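Local coordinates for putative cell invasion protein with MAC/Perforin domain (Bacteroides thetaiotaomicron VPI-5482, PDB 3KK7) that is a membrane-attack complex/perforin (MACPF) family protein with a putative role in cell invasion, its precise function in this gut symbiont not being settled, at residues V193-N198 against V202-S207; Y359-T362 against F366-Q369; D348-L351 against F355-R358. One frame throughout, in Å; residues are numbered along the deposited sequence.

Contact 1 of 3, residues V193-N198 against V202-S207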
loop_
_atom_site.group_PDB
_atom_site.type_symbol
_atom_site.label_atom_id
_atom_site.label_comp_id
_atom_site.label_asym_id
_atom_site.label_seq_id
_atom_site.Cartn_x
_atom_site.Cartn_y
_atom_site.Cartn_z
ATOM N N VAL A 193 3.082 -10.024 -9.317
ATOM C CA VAL A 193 4.321 -9.713 -10.031
ATOM C C VAL A 193 3.992 -8.982 -11.312
ATOM O O VAL A 193 4.639 -8.005 -11.634
ATOM C CB VAL A 193 5.154 -10.947 -10.366
ATOM C CG1 VAL A 193 6.350 -10.556 -11.240
ATOM C CG2 VAL A 193 5.599 -11.638 -9.065
ATOM N N ASP A 194 2.962 -9.421 -12.019
ATOM C CA ASP A 194 2.514 -8.712 -13.208
ATOM C C ASP A 194 2.236 -7.238 -12.939
ATOM O O ASP A 194 2.675 -6.390 -13.695
ATOM C CB ASP A 194 1.250 -9.344 -13.792
ATOM C CG ASP A 194 0.777 -8.639 -15.061
ATOM O OD1 ASP A 194 1.376 -8.872 -16.125
ATOM O OD2 ASP A 194 -0.193 -7.854 -14.997
ATOM N N ALA A 195 1.494 -6.950 -11.876
ATOM C CA ALA A 195 1.073 -5.576 -11.574
ATOM C C ALA A 195 2.276 -4.753 -11.176
ATOM O O ALA A 195 2.379 -3.579 -11.523
ATOM C CB ALA A 195 0.032 -5.565 -10.503
ATOM N N LEU A 196 3.226 -5.408 -10.522
ATOM C CA LEU A 196 4.453 -4.763 -10.052
ATOM C C LEU A 196 5.287 -4.217 -11.201
ATOM O O LEU A 196 5.798 -3.114 -11.111
ATOM C CB LEU A 196 5.288 -5.760 -9.240
ATOM C CG LEU A 196 6.230 -5.244 -8.148
ATOM C CD1 LEU A 196 5.440 -4.490 -7.044
ATOM C CD2 LEU A 196 7.045 -6.435 -7.554
ATOM N N TYR A 197 5.427 -4.995 -12.268
ATOM C CA TYR A 197 6.223 -4.570 -13.411
ATOM C C TYR A 197 5.455 -4.038 -14.617
ATOM O O TYR A 197 6.063 -3.413 -15.466
ATOM C CB TYR A 197 7.173 -5.691 -13.865
ATOM C CG TYR A 197 8.370 -5.791 -12.964
ATOM C CD1 TYR A 197 9.425 -4.904 -13.098
ATOM C CD2 TYR A 197 8.421 -6.724 -11.938
ATOM C CE1 TYR A 197 10.502 -4.948 -12.244
ATOM C CE2 TYR A 197 9.503 -6.784 -11.088
ATOM C CZ TYR A 197 10.542 -5.890 -11.242
ATOM O OH TYR A 197 11.636 -5.932 -10.407
ATOM N N ASN A 198 4.154 -4.262 -14.715
ATOM C CA ASN A 198 3.434 -3.865 -15.928
ATOM C C ASN A 198 2.419 -2.753 -15.761
ATOM O O ASN A 198 1.764 -2.368 -16.716
ATOM C CB ASN A 198 2.788 -5.075 -16.594
ATOM C CG ASN A 198 3.814 -6.081 -17.066
ATOM O OD1 ASN A 198 4.867 -5.717 -17.589
ATOM N ND2 ASN A 198 3.517 -7.351 -16.874
ATOM N N VAL A 202 0.630 3.362 -8.587
ATOM C CA VAL A 202 -0.682 3.951 -8.432
ATOM C C VAL A 202 -1.766 2.957 -8.868
ATOM O O VAL A 202 -2.721 2.713 -8.128
ATOM C CB VAL A 202 -0.826 5.296 -9.212
ATOM C CG1 VAL A 202 -2.318 5.644 -9.471
ATOM C CG2 VAL A 202 -0.102 6.445 -8.461
ATOM N N GLU A 203 -1.587 2.389 -10.065
ATOM C CA GLU A 203 -2.536 1.424 -10.646
ATOM C C GLU A 203 -2.624 0.126 -9.826
ATOM O O GLU A 203 -3.717 -0.406 -9.590
ATOM C CB GLU A 203 -2.159 1.135 -12.109
ATOM C CG GLU A 203 -2.736 2.172 -13.128
ATOM C CD GLU A 203 -1.980 2.258 -14.471
ATOM O OE1 GLU A 203 -1.028 1.475 -14.714
ATOM O OE2 GLU A 203 -2.341 3.140 -15.292
ATOM N N LEU A 204 -1.468 -0.358 -9.375
ATOM C CA LEU A 204 -1.388 -1.545 -8.560
ATOM C C LEU A 204 -2.179 -1.314 -7.275
ATOM O O LEU A 204 -2.942 -2.184 -6.857
ATOM C CB LEU A 204 0.087 -1.902 -8.284
ATOM C CG LEU A 204 0.484 -3.203 -7.535
ATOM C CD1 LEU A 204 1.995 -3.479 -7.672
ATOM C CD2 LEU A 204 0.058 -3.177 -6.054
HETATM N N MSE A 205 -2.056 -0.145 -6.660
HETATM C CA MSE A 205 -2.806 0.081 -5.405
HETATM C C MSE A 205 -4.296 0.226 -5.653
HETATM O O MSE A 205 -5.102 -0.138 -4.806
HETATM C CB MSE A 205 -2.268 1.255 -4.590
HETATM C CG MSE A 205 -0.884 0.988 -4.074
HETATM SE SE MSE A 205 0.098 2.548 -3.437
HETATM C CE MSE A 205 -0.858 2.842 -1.730
ATOM N N GLN A 206 -4.665 0.737 -6.811
ATOM C CA GLN A 206 -6.091 0.865 -7.139
ATOM C C GLN A 206 -6.752 -0.500 -7.243
ATOM O O GLN A 206 -7.866 -0.705 -6.799
ATOM C CB GLN A 206 -6.280 1.542 -8.473
ATOM C CG GLN A 206 -5.892 2.959 -8.506
ATOM C CD GLN A 206 -5.866 3.530 -9.939
ATOM O OE1 GLN A 206 -5.688 4.747 -10.101
ATOM N NE2 GLN A 206 -6.030 2.668 -10.975
ATOM N N SER A 207 -6.043 -1.433 -7.845
ATOM C CA SER A 207 -6.565 -2.746 -8.054
ATOM C C SER A 207 -6.470 -3.643 -6.792
ATOM O O SER A 207 -7.465 -4.279 -6.419
ATOM C CB SER A 207 -5.835 -3.368 -9.234
ATOM O OG SER A 207 -6.176 -4.721 -9.265
#
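While Leu204 closes on Ala195 and Leu196 from the neighbouring helix, the shortest polar bond of the contact runs within helix 190-198: Asn198 ND2 donates to Asp194 OD1 over 2.7 Å. The carboxylate oxygen lies almost in the plane of the Asn198 amide, yet the donor approaches it from above the carboxylate, 59° out of that plane. The other end of the amide is occupied too, since Asn198 OD1 pairs with the hydroxyl of Tyr508, so two partners restrict its rotation.

The junction between the helices is wholly apolar. Leu204 carries its CG anti to the backbone N (chi1 -175°), which lays the branch point 3.8 Å from Ala195 CB. Its CD1 methyl continues past the alanine and settles against the main chain of helix 190-198, 3.7 Å from Leu196 CA. Leu196 leaves its backbone heading away from helix 201-208, but its CD1 turns back and meets Leu204 CD1 at 3.6 Å. The two leucines thus lie alongside one another, pointing the same way.

The two short helices, 190-198 and 201-208, are consecutive and joined by a tight connection, and the second leads into strand 211-218 of the large antiparallel sheet of the MACPF fold. The small Ala195 permits the close approach, with Ala195 CA and Leu204 CA 5.6 Å apart. Polar groups secure the turn: Ala195 O bonds to Ser199 OG, and Ser200 OG to Glu203 N. On the far side of helix 190-198, Tyr197 OH bonds to Glu352, and the Tyr197 ring meets Phe355 edge-to-face.

Contact 2 of 3, residues Y359-T362 against F366-Q369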
loop_
_atom_site.group_PDB
_atom_site.type_symbol
_atom_site.label_atom_id
_atom_site.label_comp_id
_atom_site.label_asym_id
_atom_site.label_seq_id
_atom_site.Cartn_x
_atom_site.Cartn_y
_atom_site.Cartn_z
ATOM N N TYR A 359 5.735 3.054 -3.240
ATOM C CA TYR A 359 4.598 2.602 -2.483
ATOM C C TYR A 359 4.417 3.510 -1.271
ATOM O O TYR A 359 3.339 4.078 -1.049
ATOM C CB TYR A 359 4.750 1.132 -2.002
ATOM C CG TYR A 359 3.768 0.803 -0.876
ATOM C CD1 TYR A 359 2.443 0.495 -1.148
ATOM C CD2 TYR A 359 4.146 0.877 0.452
ATOM C CE1 TYR A 359 1.525 0.245 -0.118
ATOM C CE2 TYR A 359 3.251 0.619 1.468
ATOM C CZ TYR A 359 1.933 0.315 1.180
ATOM O OH TYR A 359 1.027 0.061 2.220
ATOM N N ASN A 360 5.476 3.651 -0.493
ATOM C CA ASN A 360 5.424 4.502 0.698
ATOM C C ASN A 360 5.102 5.959 0.396
ATOM O O ASN A 360 4.238 6.582 1.047
ATOM C CB ASN A 360 6.723 4.386 1.509
ATOM C CG ASN A 360 6.754 3.121 2.333
ATOM O OD1 ASN A 360 5.940 2.982 3.236
ATOM N ND2 ASN A 360 7.643 2.183 2.012
ATOM N N ASP A 361 5.764 6.488 -0.604
ATOM C CA ASP A 361 5.566 7.879 -0.941
ATOM C C ASP A 361 4.139 8.096 -1.497
ATOM O O ASP A 361 3.526 9.164 -1.308
ATOM C CB ASP A 361 6.623 8.325 -1.977
ATOM C CG ASP A 361 7.978 8.676 -1.368
ATOM O OD1 ASP A 361 8.104 8.891 -0.137
ATOM O OD2 ASP A 361 8.929 8.789 -2.178
ATOM N N THR A 362 3.598 7.090 -2.179
ATOM C CA THR A 362 2.300 7.260 -2.813
ATOM C C THR A 362 1.254 7.161 -1.721
ATOM O O THR A 362 0.322 7.959 -1.668
ATOM C CB THR A 362 2.083 6.233 -3.909
ATOM O OG1 THR A 362 3.116 6.356 -4.900
ATOM C CG2 THR A 362 0.725 6.399 -4.554
ATOM N N PHE A 366 2.979 11.820 -1.025
ATOM C CA PHE A 366 4.182 12.547 -1.468
ATOM C C PHE A 366 4.444 12.439 -2.996
ATOM O O PHE A 366 5.042 13.328 -3.587
ATOM C CB PHE A 366 5.442 12.113 -0.706
ATOM C CG PHE A 366 5.386 12.337 0.796
ATOM C CD1 PHE A 366 6.045 11.437 1.661
ATOM C CD2 PHE A 366 4.684 13.424 1.355
ATOM C CE1 PHE A 366 5.997 11.619 3.062
ATOM C CE2 PHE A 366 4.642 13.627 2.751
ATOM C CZ PHE A 366 5.288 12.720 3.612
ATOM N N GLN A 367 3.999 11.369 -3.629
ATOM C CA GLN A 367 4.236 11.172 -5.042
ATOM C C GLN A 367 3.031 10.517 -5.654
ATOM O O GLN A 367 2.353 9.751 -5.005
ATOM C CB GLN A 367 5.419 10.228 -5.251
ATOM C CG GLN A 367 6.747 10.719 -4.719
ATOM C CD GLN A 367 7.335 11.824 -5.560
ATOM O OE1 GLN A 367 7.261 11.790 -6.795
ATOM N NE2 GLN A 367 7.939 12.812 -4.901
ATOM N N TYR A 368 2.774 10.791 -6.919
ATOM C CA TYR A 368 1.678 10.149 -7.616
ATOM C C TYR A 368 1.943 10.243 -9.114
ATOM O O TYR A 368 1.818 11.313 -9.698
ATOM C CB TYR A 368 0.362 10.828 -7.228
ATOM C CG TYR A 368 -0.869 10.189 -7.777
ATOM C CD1 TYR A 368 -1.715 9.434 -6.977
ATOM C CD2 TYR A 368 -1.233 10.383 -9.095
ATOM C CE1 TYR A 368 -2.908 8.838 -7.509
ATOM C CE2 TYR A 368 -2.386 9.811 -9.617
ATOM C CZ TYR A 368 -3.216 9.034 -8.834
ATOM O OH TYR A 368 -4.334 8.478 -9.417
ATOM N N GLN A 369 2.356 9.142 -9.720
ATOM C CA GLN A 369 2.470 9.034 -11.154
ATOM C C GLN A 369 1.327 8.120 -11.611
ATOM O O GLN A 369 1.321 6.927 -11.250
ATOM C CB GLN A 369 3.826 8.457 -11.544
ATOM C CG GLN A 369 3.936 8.276 -13.052
ATOM C CD GLN A 369 5.343 8.205 -13.572
ATOM O OE1 GLN A 369 6.114 9.158 -13.439
ATOM N NE2 GLN A 369 5.678 7.101 -14.218
HETATM O O HOH W 1 -0.013 9.847 -3.736
#
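Asp361 faces two side chains of the 366-369 segment in two different ways. Against Phe366 it stands crosswise, the side chains nearly perpendicular and the carboxylate and ring planes 68° apart; OD1 of Asp361 comes to the rim of the ring, in its plane, 3.7 Å from Phe366 CD1. Against Gln367 it runs alongside, both side chains pointing the same way, with Asp361 CB 3.6 Å from Gln367 CG. A bend at chi2 (-73°) turns the Gln367 amide away from that aliphatic contact, so the closest approach is between methylene groups.

This arrangement is fixed from the backbone. The Asp361 carbonyl oxygen receives two N-H groups: Phe366 N at 2.7 Å, nearly along the C=O axis, and Gln367 N at 3.2 Å, which stands well above the carbonyl plane. One acceptor near the end of a helix therefore holds the start of the chain that leaves it. Beside it, Thr362 CA gives a C-H...O contact of 3.3 Å to Gln367 O. A water spans the same gap, donating to Thr362 O at 2.8 Å and to Gln367 O at 2.7 Å, with the edge of the Tyr368 ring turned to it. The Thr362 hydroxyl is engaged within its own helix, by Arg358 O.

The chain leaves helix 353-363, turns at its C-terminal end so that 366-367 lie against Asp361 and Thr362, and heads off across the helix direction on its way to strand 376-386. Leu467 touches Asp361 and Gln367 from another loop, while Val202 of helix 201-208 packs against Thr362 and Tyr368.

Contact 3 of 3, residues D348-L351 against F355-R358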
loop_
_atom_site.group_PDB
_atom_site.type_symbol
_atom_site.label_atom_id
_atom_site.label_comp_id
_atom_site.label_asym_id
_atom_site.label_seq_id
_atom_site.Cartn_x
_atom_site.Cartn_y
_atom_site.Cartn_z
ATOM N N ASP A 348 6.732 -4.252 2.277
ATOM C CA ASP A 348 7.402 -5.374 2.948
ATOM C C ASP A 348 7.463 -6.646 2.131
ATOM O O ASP A 348 8.230 -7.521 2.470
ATOM C CB ASP A 348 6.770 -5.665 4.312
ATOM C CG ASP A 348 7.301 -4.743 5.397
ATOM O OD1 ASP A 348 8.376 -4.131 5.184
ATOM O OD2 ASP A 348 6.652 -4.629 6.468
ATOM N N PHE A 349 6.683 -6.747 1.054
ATOM C CA PHE A 349 6.630 -7.962 0.232
ATOM C C PHE A 349 7.348 -7.903 -1.108
ATOM O O PHE A 349 7.174 -8.790 -1.930
ATOM C CB PHE A 349 5.164 -8.376 0.055
ATOM C CG PHE A 349 4.564 -8.826 1.332
ATOM C CD1 PHE A 349 4.164 -7.910 2.270
ATOM C CD2 PHE A 349 4.502 -10.166 1.643
ATOM C CE1 PHE A 349 3.681 -8.321 3.466
ATOM C CE2 PHE A 349 4.024 -10.582 2.862
ATOM C CZ PHE A 349 3.612 -9.669 3.770
ATOM N N ILE A 350 8.169 -6.874 -1.311
ATOM C CA ILE A 350 8.913 -6.686 -2.559
ATOM C C ILE A 350 10.348 -6.335 -2.250
ATOM O O ILE A 350 10.644 -5.795 -1.186
ATOM C CB ILE A 350 8.249 -5.626 -3.480
ATOM C CG1 ILE A 350 8.070 -4.291 -2.776
ATOM C CG2 ILE A 350 6.882 -6.087 -3.943
ATOM C CD1 ILE A 350 7.388 -3.282 -3.640
ATOM N N LEU A 351 11.242 -6.680 -3.169
ATOM C CA LEU A 351 12.676 -6.489 -2.965
ATOM C C LEU A 351 13.203 -5.154 -3.473
ATOM O O LEU A 351 14.242 -4.674 -2.997
ATOM C CB LEU A 351 13.448 -7.586 -3.694
ATOM C CG LEU A 351 13.212 -9.005 -3.267
ATOM C CD1 LEU A 351 13.969 -9.892 -4.205
ATOM C CD2 LEU A 351 13.692 -9.161 -1.840
ATOM N N PHE A 355 10.542 0.572 -5.772
ATOM C CA PHE A 355 9.110 0.282 -5.652
ATOM C C PHE A 355 8.669 0.438 -4.206
ATOM O O PHE A 355 7.581 0.937 -3.915
ATOM C CB PHE A 355 8.754 -1.103 -6.151
ATOM C CG PHE A 355 9.096 -1.352 -7.604
ATOM C CD1 PHE A 355 9.475 -0.318 -8.458
ATOM C CD2 PHE A 355 8.984 -2.641 -8.122
ATOM C CE1 PHE A 355 9.757 -0.571 -9.775
ATOM C CE2 PHE A 355 9.272 -2.904 -9.456
ATOM C CZ PHE A 355 9.659 -1.882 -10.283
ATOM N N LYS A 356 9.532 0.017 -3.299
ATOM C CA LYS A 356 9.263 0.138 -1.887
ATOM C C LYS A 356 8.999 1.592 -1.551
ATOM O O LYS A 356 7.954 1.935 -1.017
ATOM C CB LYS A 356 10.445 -0.421 -1.076
ATOM C CG LYS A 356 10.511 -1.971 -1.054
ATOM C CD LYS A 356 11.843 -2.479 -0.534
ATOM C CE LYS A 356 11.929 -2.524 0.973
ATOM N NZ LYS A 356 11.221 -3.735 1.485
ATOM N N GLN A 357 9.949 2.438 -1.911
ATOM C CA GLN A 357 9.857 3.864 -1.655
ATOM C C GLN A 357 8.633 4.502 -2.326
ATOM O O GLN A 357 7.918 5.290 -1.711
ATOM C CB GLN A 357 11.149 4.530 -2.131
ATOM C CG GLN A 357 11.355 6.004 -1.723
ATOM C CD GLN A 357 11.208 6.205 -0.235
ATOM O OE1 GLN A 357 11.518 5.298 0.554
ATOM N NE2 GLN A 357 10.717 7.386 0.171
ATOM N N ARG A 358 8.363 4.133 -3.572
ATOM C CA ARG A 358 7.221 4.683 -4.300
ATOM C C ARG A 358 5.871 4.313 -3.679
ATOM O O ARG A 358 4.980 5.152 -3.644
ATOM C CB ARG A 358 7.265 4.284 -5.778
ATOM C CG ARG A 358 6.198 4.962 -6.603
ATOM C CD ARG A 358 6.477 4.979 -8.086
ATOM N NE ARG A 358 7.600 5.864 -8.386
ATOM C CZ ARG A 358 7.540 7.192 -8.455
ATOM N NH1 ARG A 358 6.401 7.822 -8.281
ATOM N NH2 ARG A 358 8.639 7.900 -8.718
HETATM O O HOH W 2 11.630 -6.278 1.159
#
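Two bends in Lys356 and the chi1 of Ile350 bring the two side chains together. The lysine chain folds at chi3 (83°) and chi4 (79°), curling its ammonium back over the loop, while Ile350 places CG1 between its own backbone N and carbonyl carbon (chi1 56°) and, with chi2 anti, extends CD1 toward the helix.

The two side chains slide past each other in opposite directions. Ile350 CG1 rests 3.8 Å from Lys356 CG, and its terminal CD1 reaches across to the Phe355 CB at 3.6 Å, meeting that side chain nearly at a right angle. Going the other way, the lysine runs over the Ile350 carbonyl, with Lys356 CD 3.6 Å from Ile350 O. Its NZ makes only a weak, long hydrogen bond to that oxygen, 3.4 Å, and a water mediates the stronger link, accepting from Lys356 NZ at 2.6 Å and donating to Ile350 O at 2.6 Å. The ammonium also bonds to Ser347 O. Asp348 OD1 stays 4.7 Å from Lys356 NZ, close enough that the opposite charges may attract, but not a salt bridge; Asp348 instead pairs with Lys125 through OD2.

Cut back to an alanine here, Lys356 would lose its ammonium, which would probably leave Ser347 O and the water without their donor and uncover one flank of Ile350.

What results is a loop-to-helix junction: the segment following strand 343-345 is tied to the opening turns of helix 353-363 by Ile350 on Phe355 CB and the aliphatic part of Lys356, and by the lysine over its carbonyls, within the MACPF domain.

Helix 353-363 is the shared element: contact 3 binds its beginning to the preceding loop and contact 2 its end to the following one, their centres about 12 Å apart. Contact 1 supplies the neighbouring helices. Helix 190-198 meets contact 3, where Leu196 CD2 lies 3.6 Å from Ile350 CG2 and Leu196 also packs on Phe355. Helix 201-208 meets contact 2, with Val202 CG2 4.0 Å from Thr362 CG2 and the selenium of Met205, a selenomethionine, 3.9 Å from Tyr359 CD1. Centre-to-centre, contact 1 is about 12 Å from contact 3 and about 13 Å from contact 2, so the three form one cluster near the middle of the chain.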